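Long-range contacts in sulfur oxidation protein soxB (PDB 2WDD), which hydrolyses the sulfur-sulfur bond of a cysteine S-thiosulfonate during bacterial sulfur oxidation, probably with the help of two manganese ions bound in its active site: residues F42-M47 / S306-A311; A83-Y88 / G99-M104; E368-K373 / R556-T561; D375-T380 / G464-V469. One frame throughout, in Å; residues are numbered along the deposited sequence. Where two conformers were deposited one is given.

Contact 1: F42-M47 / S306-A311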
# COMPACT_ATOMS: atom_id res chain seq x y z
N PHE A 42 4.37 -13.96 -5.69
CA PHE A 42 3.48 -15.01 -6.15
C PHE A 42 2.03 -14.62 -6.20
O PHE A 42 1.58 -13.75 -5.45
CB PHE A 42 3.64 -16.21 -5.22
CG PHE A 42 5.05 -16.71 -5.13
CD1 PHE A 42 5.86 -16.40 -4.05
CD2 PHE A 42 5.61 -17.37 -6.22
CE1 PHE A 42 7.18 -16.81 -4.01
CE2 PHE A 42 6.93 -17.79 -6.18
CZ PHE A 42 7.71 -17.51 -5.08
N PRO A 43 1.25 -15.31 -7.04
CA PRO A 43 -0.19 -15.06 -7.09
C PRO A 43 -0.74 -15.24 -5.68
O PRO A 43 -0.32 -16.13 -4.94
CB PRO A 43 -0.71 -16.20 -7.97
CG PRO A 43 0.44 -16.52 -8.88
CD PRO A 43 1.67 -16.33 -8.03
N HIS A 44 -1.63 -14.34 -5.28
CA HIS A 44 -2.21 -14.40 -3.94
C HIS A 44 -3.56 -13.71 -3.98
O HIS A 44 -4.05 -13.35 -5.06
CB HIS A 44 -1.26 -13.77 -2.91
CG HIS A 44 -1.05 -12.29 -3.08
ND1 HIS A 44 -1.35 -11.38 -2.09
CD2 HIS A 44 -0.57 -11.57 -4.12
CE1 HIS A 44 -1.07 -10.16 -2.51
NE2 HIS A 44 -0.62 -10.25 -3.75
N TYR A 45 -4.18 -13.49 -2.83
CA TYR A 45 -5.47 -12.81 -2.82
C TYR A 45 -5.31 -11.51 -2.07
O TYR A 45 -4.54 -11.43 -1.13
CB TYR A 45 -6.53 -13.69 -2.18
CG TYR A 45 -6.67 -15.01 -2.89
CD1 TYR A 45 -7.49 -15.14 -4.01
CD2 TYR A 45 -5.92 -16.11 -2.49
CE1 TYR A 45 -7.59 -16.35 -4.69
CE2 TYR A 45 -6.01 -17.33 -3.17
CZ TYR A 45 -6.87 -17.44 -4.24
OH TYR A 45 -6.96 -18.65 -4.91
N PHE A 46 -6.04 -10.48 -2.51
CA PHE A 46 -5.94 -9.17 -1.87
C PHE A 46 -7.28 -8.45 -1.97
O PHE A 46 -7.62 -7.88 -3.02
CB PHE A 46 -4.84 -8.34 -2.54
CG PHE A 46 -4.47 -7.07 -1.79
CD1 PHE A 46 -3.43 -7.06 -0.86
CD2 PHE A 46 -5.16 -5.89 -2.03
CE1 PHE A 46 -3.10 -5.90 -0.19
CE2 PHE A 46 -4.84 -4.73 -1.34
CZ PHE A 46 -3.80 -4.74 -0.42
N MET A 47 -8.04 -8.48 -0.88
CA MET A 47 -9.35 -7.85 -0.83
C MET A 47 -9.24 -6.37 -0.47
O MET A 47 -8.48 -6.00 0.43
CB MET A 47 -10.22 -8.55 0.22
CG MET A 47 -11.66 -8.07 0.23
SD MET A 47 -12.61 -8.86 1.54
CE MET A 47 -12.23 -7.73 2.87
N SER A 306 -3.00 1.02 -7.34
CA SER A 306 -3.43 -0.21 -6.68
C SER A 306 -2.32 -0.77 -5.79
O SER A 306 -1.56 -0.00 -5.18
CB SER A 306 -3.96 -1.24 -7.69
OG SER A 306 -4.62 -2.31 -7.01
N ALA A 307 -2.23 -2.10 -5.71
CA ALA A 307 -1.23 -2.69 -4.83
C ALA A 307 -1.08 -4.18 -5.00
O ALA A 307 -1.96 -4.84 -5.53
CB ALA A 307 -1.60 -2.40 -3.38
N ALA A 308 0.04 -4.69 -4.47
CA ALA A 308 0.29 -6.12 -4.35
C ALA A 308 0.26 -6.91 -5.65
O ALA A 308 0.06 -8.13 -5.65
CB ALA A 308 -0.71 -6.71 -3.34
N GLY A 309 0.44 -6.19 -6.77
CA GLY A 309 0.45 -6.76 -8.11
C GLY A 309 -0.93 -7.06 -8.67
O GLY A 309 -1.07 -7.77 -9.68
N LYS A 310 -1.97 -6.55 -8.03
CA LYS A 310 -3.30 -6.92 -8.50
C LYS A 310 -3.72 -6.37 -9.84
O LYS A 310 -4.55 -6.99 -10.53
CB LYS A 310 -4.37 -6.71 -7.42
CG LYS A 310 -4.77 -5.28 -7.16
CD LYS A 310 -5.62 -5.18 -5.87
CE LYS A 310 -6.99 -5.85 -6.02
NZ LYS A 310 -7.89 -5.61 -4.82
N ALA A 311 -3.17 -5.22 -10.23
CA ALA A 311 -3.57 -4.59 -11.47
C ALA A 311 -2.43 -3.88 -12.16
O ALA A 311 -1.51 -3.37 -11.53
CB ALA A 311 -4.68 -3.58 -11.19
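His44 meets Ala308 through the edge of its imidazole. NE2 donates to Ala308 O at 2.9 Å, and an N-H...O angle of 172° makes the bond nearly straight. The acceptor lies close to the ring plane, while NE2 sits in the carbonyl plane on a lone pair. With CG placed between the backbone N and the carbonyl carbon (chi1 66°), the far end of the ring reaches the turn. ND1 is bonded to Thr408 OG1, and the two bonds together fix the rotation of the ring.

Phe46 approaches the same turn, its CG extended away from the backbone N. In the conformer described, Ala308 CB lies 4.2 Å from the centroid of the Phe46 ring and 29° off its normal, an off-centre CH-pi contact. The methyl is nearest to one side of the ring, 3.7 Å from Phe46 CD1; Ala307 CB touches more loosely at CZ.

Lys310, bent at its third torsion, crosses Phe46 at about a right angle. Its NZ donates to Phe46 O at 2.9 Å and lies at the edge of the Phe46 ring, in its plane. A salt bridge to Glu48 and a bond to Leu85 O complete the grip on this buried ammonium.

Lys310 N to Ala307 O, 3.0 Å, closes a type I' beta turn, with Ala308 and Gly309 at positive phi. The turn joins strands 300-304 and 311-320 of different sheets; Ala307 comes within about 4 Å of the side chains of Asp36 and His288, so the turn borders the two-manganese site of a 5'-nucleotidase-family metallohydrolase.

Contact 2: A83-Y88 / G99-M104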
# COMPACT_ATOMS: atom_id res chain seq x y z
N ALA A 83 -14.92 -5.91 -10.79
CA ALA A 83 -15.60 -5.82 -9.51
C ALA A 83 -14.83 -6.60 -8.44
O ALA A 83 -14.71 -6.17 -7.30
CB ALA A 83 -17.04 -6.34 -9.62
N TYR A 84 -14.31 -7.75 -8.84
CA TYR A 84 -13.51 -8.60 -7.95
C TYR A 84 -12.29 -7.83 -7.41
O TYR A 84 -11.97 -7.91 -6.22
CB TYR A 84 -13.06 -9.85 -8.72
CG TYR A 84 -11.97 -10.69 -8.08
CD1 TYR A 84 -12.01 -11.03 -6.72
CD2 TYR A 84 -10.94 -11.22 -8.85
CE1 TYR A 84 -11.03 -11.85 -6.15
CE2 TYR A 84 -9.95 -12.00 -8.29
CZ TYR A 84 -10.00 -12.33 -6.95
OH TYR A 84 -9.02 -13.15 -6.40
N LEU A 85 -11.62 -7.08 -8.28
CA LEU A 85 -10.46 -6.30 -7.84
C LEU A 85 -10.87 -5.10 -6.99
O LEU A 85 -10.20 -4.72 -6.03
CB LEU A 85 -9.71 -5.76 -9.06
CG LEU A 85 -8.56 -6.63 -9.61
CD1 LEU A 85 -9.05 -8.01 -10.03
CD2 LEU A 85 -7.88 -5.91 -10.77
N LEU A 86 -11.95 -4.46 -7.41
CA LEU A 86 -12.36 -3.16 -6.91
C LEU A 86 -13.02 -3.07 -5.55
O LEU A 86 -12.92 -2.04 -4.87
CB LEU A 86 -13.27 -2.52 -7.96
CG LEU A 86 -13.57 -1.02 -7.92
CD1 LEU A 86 -12.28 -0.22 -8.04
CD2 LEU A 86 -14.51 -0.67 -9.10
N SER A 87 -13.73 -4.12 -5.15
CA SER A 87 -14.52 -4.05 -3.94
C SER A 87 -14.49 -5.35 -3.12
O SER A 87 -14.21 -6.42 -3.67
CB SER A 87 -15.97 -3.79 -4.39
OG SER A 87 -16.91 -3.83 -3.34
N TYR A 88 -14.85 -5.27 -1.84
CA TYR A 88 -14.95 -6.46 -1.00
C TYR A 88 -16.25 -7.23 -1.30
O TYR A 88 -16.41 -8.36 -0.86
CB TYR A 88 -14.94 -6.09 0.51
CG TYR A 88 -16.18 -5.36 0.99
CD1 TYR A 88 -17.28 -6.04 1.52
CD2 TYR A 88 -16.23 -3.98 0.95
CE1 TYR A 88 -18.42 -5.33 1.94
CE2 TYR A 88 -17.34 -3.28 1.37
CZ TYR A 88 -18.42 -3.95 1.86
OH TYR A 88 -19.50 -3.21 2.29
N GLY A 99 -9.78 -16.71 -9.56
CA GLY A 99 -8.44 -17.09 -9.16
C GLY A 99 -7.67 -15.98 -8.48
O GLY A 99 -8.18 -14.86 -8.31
N PRO A 100 -6.44 -16.28 -8.04
CA PRO A 100 -5.61 -15.30 -7.34
C PRO A 100 -5.17 -14.18 -8.27
O PRO A 100 -5.16 -14.33 -9.51
CB PRO A 100 -4.38 -16.13 -6.93
CG PRO A 100 -4.29 -17.17 -8.00
CD PRO A 100 -5.71 -17.53 -8.31
N ILE A 101 -4.77 -13.07 -7.66
CA ILE A 101 -4.27 -11.91 -8.39
C ILE A 101 -2.75 -11.83 -8.23
O ILE A 101 -2.14 -12.53 -7.41
CB ILE A 101 -4.95 -10.60 -7.95
CG1 ILE A 101 -4.82 -10.37 -6.44
CG2 ILE A 101 -6.42 -10.58 -8.36
CD1 ILE A 101 -3.42 -9.96 -5.99
N GLY A 102 -2.13 -10.97 -9.04
CA GLY A 102 -0.71 -10.72 -8.93
C GLY A 102 0.21 -11.87 -9.25
O GLY A 102 -0.12 -12.78 -10.02
N GLY A 103 1.39 -11.80 -8.65
CA GLY A 103 2.50 -12.70 -8.91
C GLY A 103 3.38 -11.96 -9.90
O GLY A 103 2.89 -11.31 -10.83
N MET A 104 4.70 -12.01 -9.71
CA MET A 104 5.59 -11.31 -10.62
C MET A 104 5.56 -11.94 -12.00
O MET A 104 5.72 -11.26 -13.02
CB MET A 104 7.02 -11.30 -10.06
CG MET A 104 7.19 -10.33 -8.90
SD MET A 104 8.69 -10.66 -7.97
CE MET A 104 8.72 -9.26 -6.88
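Gly99 receives Tyr84 at a helix-loop-helix junction: helix 91-98 ends just before Gly99, helix 104-120 starts after Gly103 at its N-cap, and the loop between them rests against the last turn of helix 81-86. Gly99, at positive phi, is the first residue to leave the helical path, and its carbonyl oxygen meets the tyrosine. Tyr84 OH donates to Gly99 O at 2.7 Å, with the hydroxyl tilted 33° from the carbonyl plane. The oxygen lies at the edge of the Tyr84 ring, near its plane, and is 3.4 Å from CE2. Tyr84 reaches it because CG extends away from the backbone N (chi1 167°), sending the ring off the helix; Leu94 and Ala95 of helix 91-98 also touch this side chain.

At Pro100 the backbone alone comes near, with CA 4.1 Å from Tyr84 OH, while the CB bond of the proline points away from the helix.

Ile101 supplies the apolar half of the contact. Its CG1 stands between the backbone N and the carbonyl carbon (chi1 55°), which leads CD1 away from the helix and leaves the shorter branch, CG2, to do the touching. That methyl meets the Tyr84 ring obliquely, 3.8 Å from CE2. It also bridges to the next residue of the helix, lying 4.0 Å from Leu85 CD1.

Contact 3: E368-K373 / R556-T561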
# COMPACT_ATOMS: atom_id res chain seq x y z
N GLU A 368 -9.97 -21.23 8.89
CA GLU A 368 -11.31 -21.66 8.55
C GLU A 368 -12.15 -20.58 7.88
O GLU A 368 -13.12 -20.87 7.18
CB GLU A 368 -12.00 -22.25 9.77
CG GLU A 368 -11.29 -23.50 10.25
CD GLU A 368 -12.06 -24.25 11.32
OE1 GLU A 368 -13.13 -23.76 11.74
OE2 GLU A 368 -11.58 -25.32 11.74
N THR A 369 -11.78 -19.33 8.10
CA THR A 369 -12.53 -18.22 7.54
C THR A 369 -11.60 -17.17 6.93
O THR A 369 -10.39 -17.26 7.04
CB THR A 369 -13.46 -17.59 8.59
OG1 THR A 369 -12.66 -17.03 9.64
CG2 THR A 369 -14.40 -18.64 9.18
N LEU A 370 -12.20 -16.18 6.28
CA LEU A 370 -11.45 -15.13 5.59
C LEU A 370 -10.61 -14.28 6.53
O LEU A 370 -11.15 -13.68 7.46
CB LEU A 370 -12.44 -14.19 4.91
CG LEU A 370 -11.83 -13.14 3.98
CD1 LEU A 370 -11.20 -13.80 2.77
CD2 LEU A 370 -12.91 -12.13 3.57
N LEU A 371 -9.32 -14.17 6.24
CA LEU A 371 -8.43 -13.30 7.00
C LEU A 371 -8.05 -12.14 6.06
O LEU A 371 -7.40 -12.35 5.03
CB LEU A 371 -7.16 -14.05 7.44
CG LEU A 371 -7.40 -15.15 8.47
CD1 LEU A 371 -6.10 -15.93 8.74
CD2 LEU A 371 -7.93 -14.52 9.78
N TYR A 372 -8.52 -10.94 6.39
CA TYR A 372 -8.22 -9.76 5.58
C TYR A 372 -7.54 -8.73 6.48
O TYR A 372 -7.69 -8.77 7.70
CB TYR A 372 -9.49 -9.18 4.93
CG TYR A 372 -10.55 -8.73 5.92
CD1 TYR A 372 -10.61 -7.41 6.34
CD2 TYR A 372 -11.48 -9.63 6.43
CE1 TYR A 372 -11.61 -6.98 7.21
CE2 TYR A 372 -12.46 -9.22 7.31
CZ TYR A 372 -12.50 -7.90 7.73
OH TYR A 372 -13.48 -7.48 8.60
N LYS A 373 -6.81 -7.82 5.85
CA LYS A 373 -6.04 -6.82 6.57
C LYS A 373 -6.52 -5.38 6.45
O LYS A 373 -6.50 -4.64 7.43
CB LYS A 373 -4.58 -6.86 6.06
CG LYS A 373 -3.73 -5.68 6.52
CD LYS A 373 -3.26 -5.90 7.96
CE LYS A 373 -2.53 -4.68 8.53
NZ LYS A 373 -1.78 -5.07 9.77
N ARG A 556 -19.22 -1.63 7.88
CA ARG A 556 -19.45 -2.81 7.04
C ARG A 556 -18.47 -3.95 7.26
O ARG A 556 -17.31 -3.72 7.55
CB ARG A 556 -19.45 -2.42 5.55
CG ARG A 556 -20.45 -1.33 5.19
CD ARG A 556 -21.87 -1.86 5.35
NE ARG A 556 -22.08 -3.05 4.53
CZ ARG A 556 -22.37 -3.02 3.23
NH1 ARG A 556 -22.52 -1.85 2.61
NH2 ARG A 556 -22.51 -4.15 2.55
N LEU A 557 -18.95 -5.16 7.00
CA LEU A 557 -18.12 -6.35 7.08
C LEU A 557 -18.30 -7.19 5.82
O LEU A 557 -19.39 -7.26 5.24
CB LEU A 557 -18.50 -7.21 8.27
CG LEU A 557 -18.15 -6.65 9.65
CD1 LEU A 557 -18.81 -7.53 10.72
CD2 LEU A 557 -16.64 -6.61 9.86
N PRO A 558 -17.25 -7.90 5.44
CA PRO A 558 -17.39 -8.78 4.27
C PRO A 558 -17.97 -10.12 4.70
O PRO A 558 -18.13 -10.39 5.88
CB PRO A 558 -15.93 -9.01 3.86
CG PRO A 558 -15.20 -9.01 5.18
CD PRO A 558 -15.88 -7.92 5.99
N GLU A 559 -18.26 -10.98 3.72
CA GLU A 559 -18.72 -12.34 3.98
C GLU A 559 -17.44 -13.15 4.16
O GLU A 559 -16.58 -13.17 3.28
CB GLU A 559 -19.51 -12.88 2.78
CG GLU A 559 -19.76 -14.37 2.84
CD GLU A 559 -20.58 -14.78 4.04
OE1 GLU A 559 -21.70 -14.25 4.20
OE2 GLU A 559 -20.11 -15.63 4.82
N VAL A 560 -17.28 -13.75 5.33
CA VAL A 560 -16.06 -14.49 5.63
C VAL A 560 -16.04 -15.99 5.41
O VAL A 560 -15.05 -16.64 5.73
CB VAL A 560 -15.52 -14.12 7.02
CG1 VAL A 560 -15.36 -12.60 7.14
CG2 VAL A 560 -16.43 -14.67 8.10
N THR A 561 -17.13 -16.53 4.87
CA THR A 561 -17.20 -17.96 4.56
C THR A 561 -17.35 -18.14 3.06
O THR A 561 -17.55 -17.17 2.33
CB THR A 561 -18.36 -18.65 5.32
OG1 THR A 561 -19.61 -18.18 4.81
CG2 THR A 561 -18.28 -18.36 6.81
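Tyr372 reaches Pro558 with its CG between the backbone N and the carbonyl carbon (chi1 60°), and Leu370 meets the same tail with CG anti to its own N (chi1 -172°). The extended backbone sends both side chains toward the C-terminal tail and that of Leu371 away; the torsions then carry the ring to Pro558 and the leucine branch to the tail.

The backbones meet at one bond. Leu370 N donates to Val560 O at 2.9 Å with an angle of 159°, lying in the carbonyl plane on a lone pair. Directly beside it, Leu370 CB and Val560 CB are 3.7 Å apart. Farther out, Leu370 CD2 lies 3.8 Å from Glu559 O and 4.2 Å from Pro558 CG, the leucine side chain running at a slant to the proline.

The tyrosine ring and the proline come from opposite directions. Pro558 CG touches Tyr372 CE2 at 3.5 Å, in an oblique contact. The phenol end continues to Leu557, whose CD2 lies 3.5 Å from Tyr372 OH, the two side chains crossing at about a right angle.

On the tail itself, in the conformer described, Glu559 OE2 accepts from Thr561 OG1, above the carboxylate plane, and from Thr561 N at 3.1 Å through its anti lone pair. Both bonds stay within 556-561 and span Val560.

The chemistry is therefore mostly apolar, with a single backbone bond, Leu370 N to Val560 O, at the closest CA pair and no charge pair across it. This is consistent with a tail held largely by side-chain fit against the chain leading into helix 380-392, away from the metal site.

Contact 4: D375-T380 / G464-V469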
# COMPACT_ATOMS: atom_id res chain seq x y z
N ASP A 375 -8.66 -1.99 6.23
CA ASP A 375 -9.88 -1.40 6.77
C ASP A 375 -9.48 -0.16 7.56
O ASP A 375 -8.38 -0.11 8.11
CB ASP A 375 -10.62 -2.36 7.71
CG ASP A 375 -11.98 -1.82 8.14
OD1 ASP A 375 -12.85 -1.75 7.25
OD2 ASP A 375 -12.16 -1.40 9.31
N THR A 376 -10.37 0.81 7.70
CA THR A 376 -10.00 1.95 8.54
C THR A 376 -9.70 1.53 9.98
O THR A 376 -8.78 2.06 10.61
CB THR A 376 -11.13 2.99 8.55
OG1 THR A 376 -11.40 3.41 7.22
CG2 THR A 376 -10.73 4.22 9.41
N LEU A 377 -10.52 0.64 10.52
CA LEU A 377 -10.51 0.35 11.94
C LEU A 377 -10.22 -1.05 12.44
O LEU A 377 -9.75 -1.20 13.58
CB LEU A 377 -11.87 0.75 12.53
CG LEU A 377 -12.31 2.19 12.26
CD1 LEU A 377 -13.75 2.37 12.73
CD2 LEU A 377 -11.37 3.17 12.97
N TYR A 378 -10.63 -2.06 11.68
CA TYR A 378 -10.60 -3.41 12.21
C TYR A 378 -10.43 -4.43 11.09
O TYR A 378 -10.95 -4.27 10.00
CB TYR A 378 -11.94 -3.68 12.92
CG TYR A 378 -12.18 -5.14 13.23
CD1 TYR A 378 -11.72 -5.70 14.41
CD2 TYR A 378 -12.86 -5.96 12.34
CE1 TYR A 378 -11.89 -7.06 14.67
CE2 TYR A 378 -13.03 -7.32 12.58
CZ TYR A 378 -12.55 -7.85 13.77
OH TYR A 378 -12.71 -9.20 14.02
N SER A 379 -9.71 -5.51 11.39
CA SER A 379 -9.57 -6.58 10.41
C SER A 379 -9.47 -7.95 11.11
O SER A 379 -9.06 -8.05 12.26
CB SER A 379 -8.36 -6.37 9.51
OG SER A 379 -7.17 -6.83 10.15
N THR A 380 -9.83 -9.01 10.40
CA THR A 380 -9.73 -10.34 11.02
C THR A 380 -8.28 -10.78 11.15
O THR A 380 -7.94 -11.49 12.11
CB THR A 380 -10.56 -11.38 10.28
OG1 THR A 380 -10.23 -11.31 8.88
CG2 THR A 380 -12.05 -11.13 10.49
N GLY A 464 -6.08 7.76 5.95
CA GLY A 464 -5.25 6.71 6.52
C GLY A 464 -6.01 5.81 7.48
O GLY A 464 -7.15 6.09 7.82
N ASP A 465 -5.36 4.73 7.89
CA ASP A 465 -5.96 3.76 8.79
C ASP A 465 -5.42 3.80 10.22
O ASP A 465 -4.26 4.12 10.49
CB ASP A 465 -5.88 2.35 8.21
CG ASP A 465 -6.31 2.30 6.75
OD1 ASP A 465 -7.41 2.80 6.44
OD2 ASP A 465 -5.54 1.78 5.92
N VAL A 466 -6.31 3.40 11.12
CA VAL A 466 -6.17 3.44 12.58
C VAL A 466 -5.66 2.14 13.18
O VAL A 466 -6.20 1.06 12.89
CB VAL A 466 -7.53 3.77 13.24
CG1 VAL A 466 -7.40 3.89 14.77
CG2 VAL A 466 -8.13 5.03 12.63
N SER A 467 -4.65 2.25 14.04
CA SER A 467 -4.09 1.09 14.74
C SER A 467 -5.23 0.25 15.31
O SER A 467 -6.21 0.79 15.83
CB SER A 467 -3.21 1.59 15.89
OG SER A 467 -2.69 0.52 16.66
N ARG A 468 -5.08 -1.07 15.23
CA ARG A 468 -6.08 -1.99 15.75
C ARG A 468 -5.65 -2.39 17.15
O ARG A 468 -4.51 -2.80 17.35
CB ARG A 468 -6.20 -3.23 14.87
CG ARG A 468 -6.68 -2.93 13.45
CD ARG A 468 -5.56 -2.38 12.54
NE ARG A 468 -5.90 -2.68 11.15
CZ ARG A 468 -6.67 -1.91 10.37
NH1 ARG A 468 -7.08 -0.71 10.78
NH2 ARG A 468 -6.97 -2.34 9.15
N VAL A 469 -6.54 -2.23 18.12
CA VAL A 469 -6.20 -2.52 19.51
C VAL A 469 -7.02 -3.66 20.07
O VAL A 469 -8.17 -3.49 20.47
CB VAL A 469 -6.31 -1.27 20.40
CG1 VAL A 469 -5.58 -1.53 21.71
CG2 VAL A 469 -5.73 -0.05 19.68
O HOH W 1 -5.64 -0.84 6.30
O HOH W 2 -9.40 4.50 6.19
O HOH W 3 -9.03 0.83 15.52
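An Asx turn begun by Asp375 offers its carbonyls to Arg468, within the C-terminal domain of the 5'-nucleotidase family. Asp375 OD2 shapes the turn by accepting from Leu377 N and Tyr378 N, each at 2.9 Å; the second bond uses the anti lone pair, and Tyr555 OH also binds this oxygen.

Arg468 starts strand 468-470, and its chain bends at chi2 (80°) to bring the guanidinium back to the turn's carbonyls. The guanidinium grips one atom end-on: NH2 donates to Asp375 O at 2.8 Å and NH1 to the same oxygen at 3.0 Å, both from one face of the carbonyl and with the oxygen in the guanidinium plane. NH1 also donates to Val466 O at 2.9 Å and only weakly to Thr376 O. The remaining edge is held by a salt bridge from NE to Asp382 and a bond from NH2 to Lys373 O, so this buried group is fixed in rotation.

Alongside, Val466 N donates to Thr376 O at 2.9 Å, at 162° and in the carbonyl plane. The neighbouring Leu377 and Val466 side chains run side by side in the same direction, with Leu377 CD2 3.8 Å from Val466 CG2.

In the fold
Contacts 1 and 2 adjoin, their centres about 6 Å apart; His44 O and Ile101 N, at 2.7 Å, probably form a hydrogen bond between them. Contact 3 lies about 17 Å from contact 1, centre to centre, yet Met47 bridges the gap, its CE 3.6 Å from Tyr372 CG. Contact 4 falls between the two segments of contact 3 in sequence; their centres are about 14 Å apart, and Leu370 O to Thr380 OG1, at 2.9 Å, is a probable hydrogen bond. Contact 1 comes nearer the metals than contact 4: the side chain of Ala307 is about 6 Å from a manganese, that of Asp465 about 10 Å.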